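Local coordinates for methionine-binding protein (Coxiella burnetii, PDB 3TQW) that binds methionine and is probably the periplasmic substrate-binding lipoprotein of an ABC transporter, at residues Val53-Phe58 / Val201-Asp206; Val5-Ile10 / Leu31-Ile36; Glu19-Val24 / Ser218-Pro223; Lys80-Pro85 / Asp235-Ala240. All coordinates share one frame; numbering follows the deposited sequence. Where two conformers were deposited one is given.

Contact 1 (Val53-Phe58 / Val201-Asp206); sequences VDANMF and VAVRED. With MET (methionine), chain C.
Arg204 reaches back over the start of 53-58 and meets it with the edge of its guanidinium group. NH1 donates to Val53 O at 2.8 Å, and this acceptor lies within 9° of the guanidinium plane. NH2 forms a weak, long salt bridge with Asp54 OD1 at 3.4 Å. The carboxylate stands steeply to the guanidinium, with the planes 76° apart. The bend at chi3 (-67°) turns the group back toward these acceptors. Asp54 OD2 is held by the backbone N of Arg6, and Arg204 has further partners in Leu48 O and Asp207. One water sits over a guanidinium face and links Asp54 O to Arg204 N.

Beyond this end the strands run antiparallel. Asn56 and Ala202 form a hydrogen-bonded pair: Asn56 N to Ala202 O and Ala202 N to Asn56 O are both 3.0 Å. On their face, Asn56 OD1 lies 3.4 Å from Ala202 CB, while Asn56 ND2 bonds to Asn45 OD1. On the other face, Ala55 CB packs on Val203 CG1. Phe58 belongs to the methionine pocket; its O lies 3.2 Å from the ligand CB.

Strand 5-10 flanks 55-60 and strand 75-83 flanks 198-204. Helix 211-220 packs on the face of Met57 and Val201, and helix 44-49 on that of Asn56.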
loop_
_atom_site.group_PDB
_atom_site.type_symbol
_atom_site.label_atom_id
_atom_site.label_comp_id
_atom_site.label_asym_id
_atom_site.label_seq_id
_atom_site.Cartn_x
_atom_site.Cartn_y
_atom_site.Cartn_z
ATOM N N VAL A 53 15.160 12.853 -2.964
ATOM C CA VAL A 53 14.808 12.658 -1.561
ATOM C C VAL A 53 15.856 11.741 -0.931
ATOM O O VAL A 53 16.625 11.093 -1.644
ATOM C CB VAL A 53 13.403 12.032 -1.383
ATOM C CG1 VAL A 53 12.323 12.930 -1.995
ATOM C CG2 VAL A 53 13.361 10.638 -2.004
ATOM N N ASP A 54 15.887 11.696 0.397
ATOM C CA ASP A 54 16.877 10.898 1.123
ATOM C C ASP A 54 16.271 9.613 1.676
ATOM O O ASP A 54 16.985 8.694 2.078
ATOM C CB ASP A 54 17.461 11.722 2.271
ATOM C CG ASP A 54 18.088 13.011 1.788
ATOM O OD1 ASP A 54 18.916 12.941 0.854
ATOM O OD2 ASP A 54 17.736 14.090 2.320
ATOM N N ALA A 55 14.946 9.572 1.713
ATOM C CA ALA A 55 14.221 8.377 2.104
ATOM C C ALA A 55 12.832 8.475 1.515
ATOM O O ALA A 55 12.418 9.543 1.072
ATOM C CB ALA A 55 14.138 8.267 3.622
ATOM N N ASN A 56 12.112 7.360 1.501
ATOM C CA ASN A 56 10.697 7.408 1.190
ATOM C C ASN A 56 9.920 6.439 2.063
ATOM O O ASN A 56 10.484 5.494 2.611
ATOM C CB ASN A 56 10.413 7.225 -0.316
ATOM C CG ASN A 56 10.778 5.839 -0.842
ATOM O OD1 ASN A 56 10.565 4.820 -0.180
ATOM N ND2 ASN A 56 11.329 5.801 -2.056
HETATM N N MSE A 57 8.635 6.718 2.239
HETATM C CA MSE A 57 7.762 5.858 3.020
HETATM C C MSE A 57 6.436 5.756 2.288
HETATM O O MSE A 57 5.574 6.624 2.440
HETATM C CB MSE A 57 7.524 6.441 4.416
HETATM C CG MSE A 57 6.652 5.529 5.298
HETATM SE SE MSE A 57 5.548 6.505 6.597
HETATM C CE MSE A 57 4.350 7.423 5.345
ATOM N N PHE A 58 6.271 4.709 1.487
ATOM C CA PHE A 58 5.056 4.580 0.689
ATOM C C PHE A 58 4.756 3.161 0.217
ATOM O O PHE A 58 3.668 2.902 -0.303
ATOM C CB PHE A 58 5.138 5.489 -0.540
ATOM C CG PHE A 58 5.922 4.895 -1.676
ATOM C CD1 PHE A 58 7.310 4.915 -1.662
ATOM C CD2 PHE A 58 5.275 4.314 -2.757
ATOM C CE1 PHE A 58 8.039 4.355 -2.706
ATOM C CE2 PHE A 58 5.999 3.755 -3.803
ATOM C CZ PHE A 58 7.380 3.779 -3.777
ATOM N N VAL A 201 10.341 2.056 5.373
ATOM C CA VAL A 201 11.131 3.214 5.027
ATOM C C VAL A 201 12.301 2.725 4.193
ATOM O O VAL A 201 13.072 1.873 4.631
ATOM C CB VAL A 201 11.643 3.945 6.276
ATOM C CG1 VAL A 201 12.604 5.049 5.878
ATOM C CG2 VAL A 201 10.463 4.521 7.074
ATOM N N ALA A 202 12.411 3.247 2.978
ATOM C CA ALA A 202 13.477 2.847 2.075
ATOM C C ALA A 202 14.487 3.979 1.922
ATOM O O ALA A 202 14.119 5.159 1.905
ATOM C CB ALA A 202 12.899 2.447 0.712
ATOM N N VAL A 203 15.761 3.611 1.830
ATOM C CA VAL A 203 16.834 4.579 1.633
ATOM C C VAL A 203 17.826 4.023 0.615
ATOM O O VAL A 203 17.773 2.841 0.266
ATOM C CB VAL A 203 17.592 4.860 2.949
ATOM C CG1 VAL A 203 16.629 5.347 4.032
ATOM C CG2 VAL A 203 18.331 3.608 3.412
ATOM N N ARG A 204 18.729 4.870 0.135
ATOM C CA ARG A 204 19.787 4.392 -0.746
ATOM C C ARG A 204 20.699 3.427 0.005
ATOM O O ARG A 204 20.986 3.612 1.190
ATOM C CB ARG A 204 20.588 5.559 -1.330
ATOM C CG ARG A 204 19.808 6.407 -2.328
ATOM C CD ARG A 204 20.668 7.536 -2.894
ATOM N NE ARG A 204 21.023 8.522 -1.877
ATOM C CZ ARG A 204 20.233 9.525 -1.500
ATOM N NH1 ARG A 204 19.041 9.678 -2.054
ATOM N NH2 ARG A 204 20.639 10.378 -0.566
ATOM N N GLU A 205 21.138 2.388 -0.694
ATOM C CA GLU A 205 22.034 1.386 -0.127
ATOM C C GLU A 205 23.192 2.005 0.656
ATOM O O GLU A 205 23.511 1.565 1.757
ATOM C CB GLU A 205 22.572 0.483 -1.241
ATOM C CG GLU A 205 23.855 -0.252 -0.889
ATOM C CD GLU A 205 23.662 -1.270 0.215
ATOM O OE1 GLU A 205 22.501 -1.651 0.476
ATOM O OE2 GLU A 205 24.672 -1.685 0.822
ATOM N N ASP A 206 23.822 3.026 0.086
ATOM C CA ASP A 206 24.959 3.672 0.738
ATOM C C ASP A 206 24.590 4.385 2.044
ATOM O O ASP A 206 25.465 4.676 2.860
ATOM C CB ASP A 206 25.646 4.647 -0.217
ATOM C CG ASP A 206 26.463 3.939 -1.284
ATOM O OD1 ASP A 206 26.791 2.748 -1.093
ATOM O OD2 ASP A 206 26.785 4.578 -2.308
HETATM N N MET C . 0.422 1.901 1.071
HETATM C CA MET C . 0.201 0.885 0.034
HETATM C C MET C . -0.348 -0.384 0.680
HETATM O O MET C . 0.070 -0.742 1.779
HETATM C CB MET C . 1.519 0.589 -0.697
HETATM C CG MET C . 1.429 -0.420 -1.846
HETATM S SD MET C . 3.037 -0.695 -2.636
HETATM C CE MET C . 3.301 0.926 -3.353
HETATM O OXT MET C . -1.214 -1.074 0.136
HETATM O O HOH W 1 19.215 7.571 1.011
#

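Contact 2 (Val5-Ile10 / Leu31-Ile36); sequences VRVGTI and LHVNII
Leu31 meets Val5 just before the strand begins, its CD1 lying 4.1 Å from Val5 CG2. His32 contributes its backbone: its O accepts from Val5 N. From Val33 the two strands run in parallel register, with axes 31° apart. In the conformer given, Val7 CG2 packs on Val33 CG1 at 3.7 Å, on the face shared by Val5, Val7, Val33 and Ile35.

Asn34 N donates to Val5 O at 2.7 Å, and its O receives Val7 N. Its side chain projects to the other face, alongside Arg6 and pointing the same way. The amide and guanidinium planes are 81° apart. A water accepts from Asn34 ND2 at 3.1 Å and, weakly, from Arg6 NH1. Arg6 NE is held by Ser52 O.

Ile35 returns to the valine face. Its CG2 lies 3.5 Å from Thr9 OG1, a hydroxyl hydrogen-bonded to that of Thr15. Ile36 N donates to Val7 O, and Ile36 O takes Thr9 N. Its CG1, anti to the carbonyl carbon (chi1 -51°), carries CD1 over one guanidinium face of Arg6, 3.9 Å from NH1.

The pair forms the two strands of a beta-alpha-beta unit. Its connecting helix, 13-29, covers the Val7 and Ile35 face together with helix 211-220. Strand 55-60 lies on the far flank of 5-10, and 33-38 is an edge strand of the sheet.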
loop_
_atom_site.group_PDB
_atom_site.type_symbol
_atom_site.label_atom_id
_atom_site.label_comp_id
_atom_site.label_asym_id
_atom_site.label_seq_id
_atom_site.Cartn_x
_atom_site.Cartn_y
_atom_site.Cartn_z
ATOM N N VAL A 5 16.641 16.480 6.223
ATOM C CA VAL A 5 16.257 15.195 5.641
ATOM C C VAL A 5 14.988 15.274 4.789
ATOM O O VAL A 5 13.917 15.655 5.271
ATOM C CB VAL A 5 16.074 14.100 6.718
ATOM C CG1 VAL A 5 15.591 12.812 6.071
ATOM C CG2 VAL A 5 17.377 13.858 7.462
ATOM N N ARG A 6 15.108 14.892 3.522
ATOM C CA ARG A 6 13.968 14.911 2.617
ATOM C C ARG A 6 13.365 13.520 2.509
ATOM O O ARG A 6 14.059 12.557 2.181
ATOM C CB ARG A 6 14.392 15.441 1.243
ATOM C CG ARG A 6 14.674 16.942 1.244
ATOM C CD ARG A 6 15.540 17.367 0.067
ATOM N NE ARG A 6 14.898 17.126 -1.221
ATOM C CZ ARG A 6 14.162 18.019 -1.878
ATOM N NH1 ARG A 6 13.959 19.228 -1.362
ATOM N NH2 ARG A 6 13.629 17.702 -3.056
ATOM N N VAL A 7 12.065 13.421 2.777
ATOM C CA VAL A 7 11.364 12.139 2.758
ATOM C C VAL A 7 10.187 12.163 1.786
ATOM O O VAL A 7 9.324 13.034 1.872
ATOM C CB VAL A 7 10.825 11.782 4.155
ATOM C CG1 VAL A 7 10.162 10.418 4.133
ATOM C CG2 VAL A 7 11.946 11.823 5.190
ATOM N N GLY A 8 10.150 11.196 0.872
ATOM C CA GLY A 8 9.097 11.123 -0.122
ATOM C C GLY A 8 7.915 10.301 0.351
ATOM O O GLY A 8 8.076 9.209 0.895
ATOM N N THR A 9 6.717 10.843 0.157
ATOM C CA THR A 9 5.490 10.129 0.491
ATOM C C THR A 9 4.490 10.279 -0.652
ATOM O O THR A 9 4.681 11.088 -1.564
ATOM C CB THR A 9 4.847 10.681 1.774
ATOM O OG1 THR A 9 4.507 12.062 1.579
ATOM C CG2 THR A 9 5.817 10.568 2.950
ATOM N N ILE A 10 3.425 9.489 -0.607
ATOM C CA ILE A 10 2.316 9.661 -1.528
ATOM C C ILE A 10 1.315 10.599 -0.875
ATOM O O ILE A 10 0.940 10.409 0.289
ATOM C CB ILE A 10 1.629 8.318 -1.840
ATOM C CG1 ILE A 10 2.606 7.387 -2.567
ATOM C CG2 ILE A 10 0.373 8.548 -2.685
ATOM C CD1 ILE A 10 2.949 7.840 -3.985
ATOM N N LEU A 31 15.478 16.807 14.805
ATOM C CA LEU A 31 15.740 16.510 13.393
ATOM C C LEU A 31 14.743 17.218 12.471
ATOM O O LEU A 31 13.534 17.144 12.688
ATOM C CB LEU A 31 15.672 14.995 13.163
ATOM C CG LEU A 31 15.998 14.439 11.771
ATOM C CD1 LEU A 31 17.476 14.628 11.455
ATOM C CD2 LEU A 31 15.618 12.969 11.687
ATOM N N HIS A 32 15.262 17.898 11.450
ATOM C CA HIS A 32 14.435 18.599 10.477
ATOM C C HIS A 32 14.120 17.688 9.302
ATOM O O HIS A 32 15.022 17.218 8.604
ATOM C CB HIS A 32 15.145 19.848 9.950
ATOM C CG HIS A 32 15.298 20.929 10.971
ATOM N ND1 HIS A 32 14.247 21.719 11.381
ATOM C CD2 HIS A 32 16.382 21.354 11.664
ATOM C CE1 HIS A 32 14.675 22.584 12.285
ATOM N NE2 HIS A 32 15.966 22.385 12.472
ATOM N N VAL A 33 12.833 17.456 9.088
ATOM C CA VAL A 33 12.362 16.596 8.013
ATOM C C VAL A 33 11.508 17.403 7.045
ATOM O O VAL A 33 10.544 18.047 7.446
ATOM C CB VAL A 33 11.511 15.453 8.562
ATOM C CG1 VAL A 33 10.895 14.654 7.413
ATOM C CG2 VAL A 33 12.347 14.552 9.475
ATOM N N ASN A 34 11.877 17.374 5.772
ATOM C CA ASN A 34 11.091 18.016 4.729
ATOM C C ASN A 34 10.334 16.959 3.921
ATOM O O ASN A 34 10.945 16.091 3.299
ATOM C CB ASN A 34 12.002 18.842 3.820
ATOM C CG ASN A 34 11.229 19.637 2.777
ATOM O OD1 ASN A 34 10.011 19.791 2.869
ATOM N ND2 ASN A 34 11.944 20.156 1.780
ATOM N N ILE A 35 9.006 17.021 3.949
ATOM C CA ILE A 35 8.182 16.023 3.267
ATOM C C ILE A 35 7.988 16.392 1.795
ATOM O O ILE A 35 7.513 17.481 1.478
ATOM C CB ILE A 35 6.801 15.865 3.956
ATOM C CG1 ILE A 35 6.991 15.412 5.404
ATOM C CG2 ILE A 35 5.922 14.886 3.183
ATOM C CD1 ILE A 35 5.742 15.494 6.251
ATOM N N ILE A 36 8.372 15.484 0.903
ATOM C CA ILE A 36 8.179 15.672 -0.535
ATOM C C ILE A 36 7.090 14.711 -1.023
ATOM O O ILE A 36 7.268 13.494 -0.968
ATOM C CB ILE A 36 9.482 15.406 -1.310
ATOM C CG1 ILE A 36 10.641 16.215 -0.700
ATOM C CG2 ILE A 36 9.306 15.734 -2.791
ATOM C CD1 ILE A 36 10.392 17.713 -0.660
HETATM O O HOH W 2 15.002 20.445 1.544
#

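Contact 3 (Glu19-Val24 / Ser218-Pro223); sequences EVAKQV and SALHSP
Ala21 and Val24, one turn apart on helix 13-29, pack against the C-terminal end of helix 211-220 and the turn into helix 223-233. This is helix-to-helix packing within the sheet-and-helix lobe that begins with the beta-alpha-beta unit.

The apolar contacts come first. Ala21 CB points at the other segment and meets Leu220 CD2 at 3.5 Å. Leu220 CB points away from helix 13-29, yet its CD2 comes back to the alanine. Ala219 CB faces helix 13-29 and touches Val24 CG1 at 3.9 Å. It also lies 4.0 Å from Ala21 O. Ala21 CA and Leu220 CA are 5.5 Å apart, consistent with the small side chain of Ala21.

Mixed contacts follow. Val24 straddles the Ser222 hydroxyl with both methyls, CG2 being the nearer at 3.6 Å from OG. Val20, Ala21 and Val24 also touch helix 223-233.

The polar bonds stay within the second segment and just past it. Ser222 is the N-cap of helix 223-233, and its OG bonds to Val225 N. With chi1 at 67°, OG lies between its backbone N and carbonyl carbon, within reach of both Ala219 O and Val225 N. Ala219 O takes both Ser222 N at 3.0 Å and Ser222 OG at 2.7 Å, the latter in the carbonyl plane.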
loop_
_atom_site.group_PDB
_atom_site.type_symbol
_atom_site.label_atom_id
_atom_site.label_comp_id
_atom_site.label_asym_id
_atom_site.label_seq_id
_atom_site.Cartn_x
_atom_site.Cartn_y
_atom_site.Cartn_z
ATOM N N GLU A 19 3.368 13.837 8.511
ATOM C CA GLU A 19 3.395 15.178 9.100
ATOM C C GLU A 19 3.538 15.082 10.618
ATOM O O GLU A 19 4.233 15.882 11.238
ATOM C CB GLU A 19 2.141 15.982 8.751
ATOM C CG GLU A 19 2.089 16.501 7.323
ATOM C CD GLU A 19 2.942 17.741 7.091
ATOM O OE1 GLU A 19 3.567 18.252 8.051
ATOM O OE2 GLU A 19 2.981 18.205 5.933
ATOM N N VAL A 20 2.864 14.110 11.221
ATOM C CA VAL A 20 2.971 13.923 12.656
ATOM C C VAL A 20 4.364 13.397 12.995
ATOM O O VAL A 20 4.987 13.823 13.967
ATOM C CB VAL A 20 1.883 12.971 13.191
ATOM C CG1 VAL A 20 2.093 12.714 14.685
ATOM C CG2 VAL A 20 0.500 13.564 12.943
ATOM N N ALA A 21 4.862 12.482 12.176
ATOM C CA ALA A 21 6.203 11.946 12.392
ATOM C C ALA A 21 7.240 13.063 12.306
ATOM O O ALA A 21 8.222 13.076 13.054
ATOM C CB ALA A 21 6.506 10.850 11.387
ATOM N N LYS A 22 7.010 14.010 11.401
ATOM C CA LYS A 22 7.913 15.145 11.218
ATOM C C LYS A 22 7.967 16.030 12.461
ATOM O O LYS A 22 9.030 16.545 12.829
ATOM C CB LYS A 22 7.491 15.957 9.984
ATOM C CG LYS A 22 7.966 17.411 9.950
ATOM C CD LYS A 22 7.339 18.128 8.745
ATOM C CE LYS A 22 7.548 19.634 8.796
ATOM N NZ LYS A 22 8.949 20.010 8.478
ATOM N N GLN A 23 6.820 16.209 13.108
ATOM C CA GLN A 23 6.756 16.984 14.333
ATOM C C GLN A 23 7.518 16.282 15.445
ATOM O O GLN A 23 8.263 16.913 16.194
ATOM C CB GLN A 23 5.306 17.187 14.765
ATOM C CG GLN A 23 4.480 18.039 13.824
ATOM C CD GLN A 23 2.990 17.834 14.044
ATOM O OE1 GLN A 23 2.211 17.755 13.087
ATOM N NE2 GLN A 23 2.589 17.730 15.308
ATOM N N VAL A 24 7.301 14.977 15.568
ATOM C CA VAL A 24 8.018 14.175 16.552
ATOM C C VAL A 24 9.521 14.255 16.291
ATOM O O VAL A 24 10.312 14.415 17.217
ATOM C CB VAL A 24 7.559 12.704 16.511
ATOM C CG1 VAL A 24 8.515 11.805 17.316
ATOM C CG2 VAL A 24 6.132 12.588 17.038
ATOM N N SER A 218 12.368 5.375 13.894
ATOM C CA SER A 218 12.001 5.437 15.304
ATOM C C SER A 218 10.825 6.387 15.562
ATOM O O SER A 218 9.901 6.056 16.309
ATOM C CB SER A 218 13.207 5.838 16.154
ATOM O OG SER A 218 14.279 4.930 15.963
ATOM N N ALA A 219 10.863 7.566 14.949
ATOM C CA ALA A 219 9.772 8.536 15.090
ATOM C C ALA A 219 8.437 7.969 14.604
ATOM O O ALA A 219 7.388 8.227 15.201
ATOM C CB ALA A 219 10.099 9.819 14.341
ATOM N N LEU A 220 8.482 7.216 13.507
ATOM C CA LEU A 220 7.287 6.586 12.950
ATOM C C LEU A 220 6.711 5.492 13.856
ATOM O O LEU A 220 5.579 5.055 13.659
ATOM C CB LEU A 220 7.569 6.029 11.549
ATOM C CG LEU A 220 7.646 7.106 10.466
ATOM C CD1 LEU A 220 8.389 6.615 9.216
ATOM C CD2 LEU A 220 6.243 7.592 10.125
ATOM N N HIS A 221 7.487 5.070 14.852
ATOM C CA HIS A 221 7.006 4.133 15.869
ATOM C C HIS A 221 6.676 4.818 17.191
ATOM O O HIS A 221 6.383 4.150 18.182
ATOM C CB HIS A 221 8.050 3.045 16.127
ATOM C CG HIS A 221 8.295 2.152 14.954
ATOM N ND1 HIS A 221 9.561 1.824 14.519
ATOM C CD2 HIS A 221 7.434 1.510 14.129
ATOM C CE1 HIS A 221 9.469 1.023 13.472
ATOM N NE2 HIS A 221 8.190 0.816 13.216
ATOM N N SER A 222 6.736 6.145 17.219
ATOM C CA SER A 222 6.478 6.879 18.456
ATOM C C SER A 222 5.018 6.764 18.889
ATOM O O SER A 222 4.136 6.516 18.064
ATOM C CB SER A 222 6.832 8.351 18.283
ATOM O OG SER A 222 5.952 8.966 17.358
ATOM N N PRO A 223 4.757 6.949 20.191
ATOM C CA PRO A 223 3.375 6.980 20.677
ATOM C C PRO A 223 2.515 7.971 19.891
ATOM O O PRO A 223 1.395 7.635 19.515
ATOM C CB PRO A 223 3.531 7.443 22.129
ATOM C CG PRO A 223 4.874 6.934 22.527
ATOM C CD PRO A 223 5.733 7.049 21.292
#

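Contact 4 (Lys80-Pro85 / Asp235-Ala240); sequences KTFVYP and DGAIPA
Val83 and Ile238 stand side by side on one face of the strand pair, pointing the same way. In the conformer of Val83 given here, its CG1 lies close to Ile238 CB, though how close is doubtful. Ile238 then extends its CG1 arm, with chi2 at 172°, and CD1 rests on Pro85 CG at 3.8 Å. The two side chains cross there at about a right angle. Pro85 CD also sits against Gly236 O.

Away from this ridge, the Ala237 methyl rests against two rings from one side, at the groove where Phe82 and Tyr84 adjoin. It approaches each obliquely, with Tyr84 CE1 the nearer at 3.6 Å. Phe82 CE1 also meets Pro239 CG at 4.0 Å.

The segments form an antiparallel pair in which the C-terminal strand 238-239 closes one edge of the six-stranded sheet. Val83 N donates to Ile238 O at 2.8 Å, and Ile238 N donates back to Val83 O. Ala240 N bonds to Thr81 O from above the carbonyl plane. The chain end then lies along Lys80, whose CB is 3.6 Å from Ala240 O.

Tyr84 belongs to the methionine pocket and touches the ligand. Its ring also meets that of Phe233. At the other end of the pairing from Lys80, a water donates to both Pro85 O and Gly236 O, the latter at 2.8 Å.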
loop_
_atom_site.group_PDB
_atom_site.type_symbol
_atom_site.label_atom_id
_atom_site.label_comp_id
_atom_site.label_asym_id
_atom_site.label_seq_id
_atom_site.Cartn_x
_atom_site.Cartn_y
_atom_site.Cartn_z
ATOM N N LYS A 80 10.123 -1.302 9.174
ATOM C CA LYS A 80 8.703 -1.350 8.849
ATOM C C LYS A 80 7.940 -0.255 9.586
ATOM O O LYS A 80 8.345 0.187 10.664
ATOM C CB LYS A 80 8.124 -2.721 9.211
ATOM C CG LYS A 80 8.776 -3.888 8.492
ATOM C CD LYS A 80 8.185 -5.216 8.960
ATOM C CE LYS A 80 8.885 -6.404 8.316
ATOM N NZ LYS A 80 10.305 -6.531 8.757
ATOM N N THR A 81 6.829 0.179 9.001
ATOM C CA THR A 81 6.002 1.210 9.613
ATOM C C THR A 81 4.664 0.625 10.043
ATOM O O THR A 81 4.445 0.342 11.222
ATOM C CB THR A 81 5.762 2.376 8.637
ATOM O OG1 THR A 81 5.203 1.868 7.413
ATOM C CG2 THR A 81 7.069 3.069 8.329
ATOM N N PHE A 82 3.768 0.447 9.079
ATOM C CA PHE A 82 2.479 -0.168 9.348
ATOM C C PHE A 82 2.116 -1.092 8.205
ATOM O O PHE A 82 2.580 -0.912 7.080
ATOM C CB PHE A 82 1.381 0.900 9.476
ATOM C CG PHE A 82 1.610 1.887 10.586
ATOM C CD1 PHE A 82 0.997 1.718 11.816
ATOM C CD2 PHE A 82 2.425 2.989 10.396
ATOM C CE1 PHE A 82 1.206 2.622 12.838
ATOM C CE2 PHE A 82 2.641 3.898 11.417
ATOM C CZ PHE A 82 2.029 3.718 12.637
ATOM N N VAL A 83 1.298 -2.096 8.492
ATOM C CA VAL A 83 0.649 -2.851 7.434
ATOM C C VAL A 83 -0.774 -2.323 7.295
ATOM O O VAL A 83 -1.428 -2.007 8.290
ATOM C CB VAL A 83 0.642 -4.367 7.714
ATOM C CG1 VAL A 83 -0.032 -4.666 9.045
ATOM C CG2 VAL A 83 -0.045 -5.116 6.575
ATOM N N TYR A 84 -1.239 -2.204 6.055
ATOM C CA TYR A 84 -2.557 -1.647 5.773
ATOM C C TYR A 84 -3.389 -2.694 5.039
ATOM O O TYR A 84 -3.424 -2.705 3.809
ATOM C CB TYR A 84 -2.442 -0.388 4.904
ATOM C CG TYR A 84 -1.598 0.725 5.489
ATOM C CD1 TYR A 84 -2.130 1.611 6.424
ATOM C CD2 TYR A 84 -0.278 0.911 5.084
ATOM C CE1 TYR A 84 -1.365 2.644 6.955
ATOM C CE2 TYR A 84 0.496 1.942 5.613
ATOM C CZ TYR A 84 -0.055 2.804 6.548
ATOM O OH TYR A 84 0.705 3.828 7.075
ATOM N N PRO A 85 -4.056 -3.587 5.791
ATOM C CA PRO A 85 -4.776 -4.700 5.166
ATOM C C PRO A 85 -5.701 -4.236 4.056
ATOM O O PRO A 85 -6.574 -3.395 4.282
ATOM C CB PRO A 85 -5.574 -5.294 6.330
ATOM C CG PRO A 85 -4.715 -5.026 7.513
ATOM C CD PRO A 85 -4.123 -3.651 7.263
ATOM N N ASP A 235 -8.622 0.885 12.595
ATOM C CA ASP A 235 -8.111 -0.482 12.535
ATOM C C ASP A 235 -7.470 -0.810 11.185
ATOM O O ASP A 235 -6.970 -1.915 10.987
ATOM C CB ASP A 235 -9.229 -1.486 12.828
ATOM C CG ASP A 235 -9.794 -1.335 14.229
ATOM O OD1 ASP A 235 -9.078 -0.807 15.107
ATOM O OD2 ASP A 235 -10.952 -1.749 14.456
ATOM N N GLY A 236 -7.491 0.148 10.264
ATOM C CA GLY A 236 -6.962 -0.065 8.929
ATOM C C GLY A 236 -5.449 0.027 8.862
ATOM O O GLY A 236 -4.849 -0.275 7.827
ATOM N N ALA A 237 -4.834 0.453 9.962
ATOM C CA ALA A 237 -3.378 0.479 10.070
ATOM C C ALA A 237 -2.925 -0.313 11.288
ATOM O O ALA A 237 -3.401 -0.087 12.401
ATOM C CB ALA A 237 -2.869 1.910 10.151
ATOM N N ILE A 238 -2.004 -1.243 11.070
ATOM C CA ILE A 238 -1.471 -2.063 12.142
ATOM C C ILE A 238 0.026 -1.844 12.249
ATOM O O ILE A 238 0.750 -2.059 11.283
ATOM C CB ILE A 238 -1.738 -3.550 11.880
ATOM C CG1 ILE A 238 -3.224 -3.764 11.586
ATOM C CG2 ILE A 238 -1.285 -4.398 13.070
ATOM C CD1 ILE A 238 -3.549 -5.147 11.143
ATOM N N PRO A 239 0.491 -1.394 13.424
ATOM C CA PRO A 239 1.916 -1.171 13.669
ATOM C C PRO A 239 2.715 -2.409 13.285
ATOM O O PRO A 239 2.308 -3.520 13.611
ATOM C CB PRO A 239 1.973 -0.935 15.180
ATOM C CG PRO A 239 0.636 -0.340 15.501
ATOM C CD PRO A 239 -0.334 -1.048 14.596
ATOM N N ALA A 240 3.821 -2.217 12.574
ATOM C CA ALA A 240 4.607 -3.340 12.078
ATOM C C ALA A 240 6.076 -3.226 12.472
ATOM O O ALA A 240 6.843 -4.166 12.266
ATOM C CB ALA A 240 4.465 -3.461 10.562
ATOM O OXT ALA A 240 6.530 -2.208 12.999
HETATM O O HOH W 3 -6.376 -1.173 5.706
#

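Overall arrangement
Contacts 1, 2 and 4 lie along one mixed sheet, ordered 33-38, 5-10, 55-60, 198-204, 75-83, 238-239. Contact 2 holds one edge, contact 1 the middle and contact 4 the other edge. Centres of contacts 1 and 2 are about 10 Å apart, those of 2 and 4 about 20 Å. Contact 3 joins helices 13-29 and 211-220, which cover one face of this sheet: Leu220 touches Met57, Val201 and Thr81. Along the chain, contact 2 closes before contact 1 opens, while contact 3 encloses contact 1 and crosses contacts 2 and 4; contacts 1 and 4 also cross. Late segments thus complete a lobe begun by the first strands. Contacts 1 and 4 bring Phe58 and Tyr84 to the methionine pocket.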